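Local coordinates for protein AF1502 (Archaeoglobus fulgidus, PDB 5A1Q) that is of unknown function but represents the STAC domain, a small helical module associated with transmembrane solute transport and two-component signal transduction systems, at residues E61-E64 and E65-K69. Residues are numbered along the deposited sequence; the frame is centred on the assembly and turned at random.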
ATOM      1  N   GLU A  61       8.441 -10.750   5.339  1.00 23.17           N
ATOM      2  CA  GLU A  61       8.450 -11.341   6.663  1.00 26.10           C
ATOM      3  C   GLU A  61       9.926 -11.537   7.056  1.00 23.24           C
ATOM      4  O   GLU A  61      10.335 -11.254   8.191  1.00 25.82           O
ATOM      5  CB  GLU A  61       7.638 -12.690   6.673  1.00 27.75           C
ATOM      6  CG  GLU A  61       6.103 -12.478   6.620  1.00 37.10           C
ATOM      7  CD  GLU A  61       5.154 -13.679   6.420  1.00 72.37           C
ATOM      8  OE1 GLU A  61       5.520 -14.755   5.874  1.00 48.61           O
ATOM      9  OE2 GLU A  61       3.960 -13.505   6.796  1.00 49.57           O
ATOM     10  N   ILE A  62      10.735 -12.039   6.117  1.00 22.46           N
ATOM     11  CA  ILE A  62      12.178 -12.252   6.391  1.00 22.96           C
ATOM     12  C   ILE A  62      12.872 -10.886   6.737  1.00 23.41           C
ATOM     13  O   ILE A  62      13.616 -10.808   7.719  1.00 26.37           O
ATOM     14  CB  ILE A  62      12.869 -12.997   5.222  1.00 25.44           C
ATOM     15  CG1 ILE A  62      12.351 -14.432   5.209  1.00 25.99           C
ATOM     16  CG2 ILE A  62      14.404 -12.879   5.408  1.00 27.74           C
ATOM     17  CD1 ILE A  62      12.752 -15.220   3.996  1.00 29.83           C
ATOM     18  N   VAL A  63      12.575  -9.839   5.953  1.00 24.35           N
ATOM     19  CA  VAL A  63      13.141  -8.502   6.296  1.00 23.69           C
ATOM     20  C   VAL A  63      12.689  -8.052   7.651  1.00 26.86           C
ATOM     21  O   VAL A  63      13.505  -7.633   8.459  1.00 28.04           O
ATOM     22  CB  VAL A  63      12.701  -7.460   5.255  1.00 27.47           C
ATOM     23  CG1 VAL A  63      13.153  -6.044   5.652  1.00 28.90           C
ATOM     24  CG2 VAL A  63      13.284  -7.776   3.903  1.00 26.17           C
ATOM     25  N   GLU A  64      11.394  -8.189   7.938  1.00 26.65           N
ATOM     26  CA  GLU A  64      10.912  -7.820   9.293  1.00 32.74           C
ATOM     27  C   GLU A  64      11.650  -8.549  10.393  1.00 31.06           C
ATOM     28  O   GLU A  64      12.080  -7.983  11.401  1.00 33.48           O
ATOM     29  CB  GLU A  64       9.432  -8.108   9.440  1.00 34.60           C
ATOM     30  CG  GLU A  64       8.573  -7.200   8.582  1.00 44.46           C
ATOM     31  CD  GLU A  64       7.227  -6.881   9.201  1.00 55.90           C
ATOM     32  OE1 GLU A  64       7.140  -6.767  10.439  1.00 77.36           O
ATOM     33  OE2 GLU A  64       6.256  -6.707   8.434  1.00 53.86           O
ATOM     34  N   GLU A  65      11.816  -9.860  10.208  1.00 30.83           N
ATOM     35  CA  GLU A  65      12.491 -10.669  11.160  1.00 29.98           C
ATOM     36  C   GLU A  65      13.948 -10.243  11.415  1.00 31.11           C
ATOM     37  O   GLU A  65      14.377 -10.173  12.557  1.00 34.54           O
ATOM     38  CB  GLU A  65      12.434 -12.157  10.698  1.00 31.77           C
ATOM     39  CG  GLU A  65      11.107 -12.823  11.075  1.00 32.04           C
ATOM     40  CD  GLU A  65      10.839 -14.128  10.306  1.00 47.37           C
ATOM     41  OE1 GLU A  65      11.728 -14.545   9.531  1.00 37.27           O
ATOM     42  OE2 GLU A  65       9.715 -14.684  10.441  1.00 45.58           O
ATOM     43  N   ARG A  66      14.633  -9.902  10.326  1.00 29.22           N
ATOM     44  CA  ARG A  66      16.038  -9.458  10.390  1.00 32.31           C
ATOM     45  C   ARG A  66      16.152  -8.117  11.090  1.00 31.38           C
ATOM     46  O   ARG A  66      17.121  -7.890  11.843  1.00 37.50           O
ATOM     47  CB  ARG A  66      16.622  -9.313   8.977  1.00 34.31           C
ATOM     48  CG  ARG A  66      17.113 -10.660   8.443  1.00 50.64           C
ATOM     49  CD  ARG A  66      17.322 -10.684   6.939  1.00 55.71           C
ATOM     50  NE  ARG A  66      17.618 -12.056   6.464  1.00 61.85           N
ATOM     51  CZ  ARG A  66      17.920 -12.376   5.200  1.00110.27           C
ATOM     52  NH1 ARG A  66      17.980 -11.424   4.254  1.00 53.28           N
ATOM     53  NH2 ARG A  66      18.167 -13.653   4.869  1.00 59.96           N
ATOM     54  N   LEU A  67      15.177  -7.251  10.879  1.00 30.16           N
ATOM     55  CA  LEU A  67      15.191  -5.948  11.576  1.00 32.61           C
ATOM     56  C   LEU A  67      14.922  -6.112  13.041  1.00 44.39           C
ATOM     57  O   LEU A  67      15.601  -5.482  13.841  1.00 43.35           O
ATOM     58  CB  LEU A  67      14.235  -4.960  10.928  1.00 31.81           C
ATOM     59  CG  LEU A  67      14.590  -4.528   9.511  1.00 28.92           C
ATOM     60  CD1 LEU A  67      13.540  -3.581   8.954  1.00 34.18           C
ATOM     61  CD2 LEU A  67      15.968  -3.891   9.479  1.00 39.97           C
ATOM     62  N   GLU A  68      13.979  -6.994  13.407  1.00 40.46           N
ATOM     63  CA  GLU A  68      13.711  -7.311  14.811  1.00 44.97           C
ATOM     64  C   GLU A  68      14.927  -7.843  15.539  1.00 43.96           C
ATOM     65  O   GLU A  68      15.191  -7.500  16.702  1.00 49.32           O
ATOM     66  CB  GLU A  68      12.567  -8.334  14.929  1.00 52.21           C
ATOM     67  CG  GLU A  68      11.177  -7.761  14.682  1.00 72.58           C
ATOM     68  CD  GLU A  68      10.595  -7.011  15.881  1.00 84.66           C
ATOM     69  OE1 GLU A  68      11.218  -7.017  16.969  1.00 78.38           O
ATOM     70  OE2 GLU A  68       9.503  -6.409  15.733  1.00 63.54           O
ATOM     71  N   LYS A  69      15.689  -8.709  14.874  1.00 42.51           N
ATOM     72  CA  LYS A  69      16.885  -9.306  15.467  1.00 49.37           C
ATOM     73  C   LYS A  69      17.973  -8.279  15.787  1.00 47.14           C
ATOM     74  O   LYS A  69      18.647  -8.364  16.854  1.00 46.05           O
ATOM     75  CB  LYS A  69      17.434 -10.458  14.573  1.00 45.71           C
ATOM     76  CG  LYS A  69      17.254 -11.850  15.190  1.00 77.38           C
ATOM     77  CD  LYS A  69      15.809 -12.138  15.617  1.00 71.80           C
ATOM     78  CE  LYS A  69      14.952 -12.594  14.445  1.00 71.50           C
ATOM     79  NZ  LYS A  69      13.521 -12.202  14.593  1.00 55.55           N
TER
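I62 and R66, one turn apart on helix 57-70, run alongside each other in the same direction. The methyl CG2 of I62, set anti to its own backbone N, sits over one face of the R66 guanidinium, nearer the margin of the group than its centre and 3.5 Å from NE of R66. With CG beside the backbone N (chi1 -83°) and the chain extended from there to NE, R66 runs back toward the N-terminal end of the helix; its NH1 then forms a salt bridge with E17 of helix 7-18. V63 and L67 repeat the i to i+4 pairing with apolar groups alone, V63 CG1 standing 4.1 Å from L67 CD1. Both are buried: V63 packs on L14 of helix 7-18, L67 on Y43 of helix 43-51. Among the acids, E64 OE1 and E68 OE2 are 5.8 Å apart; OE2 of E64 pairs with K51 and OE2 of E68 with K44, which probably eases the like charges. The backbone supplies four successive hydrogen bonds, from N of E65, R66, L67 and E68 to O of E61, I62, V63 and E64, the first with 2.9 Å between E65 N and E61 O. K69 curls back so that its NZ makes a weak bond of 3.0 Å to E65 O, which also accepts K69 N. The i to i+4 bonds mark a regular alpha-helix, made amphipathic by its buried V63-L67 face and exposed charged residues: the C-terminal helix of a four-helix domain.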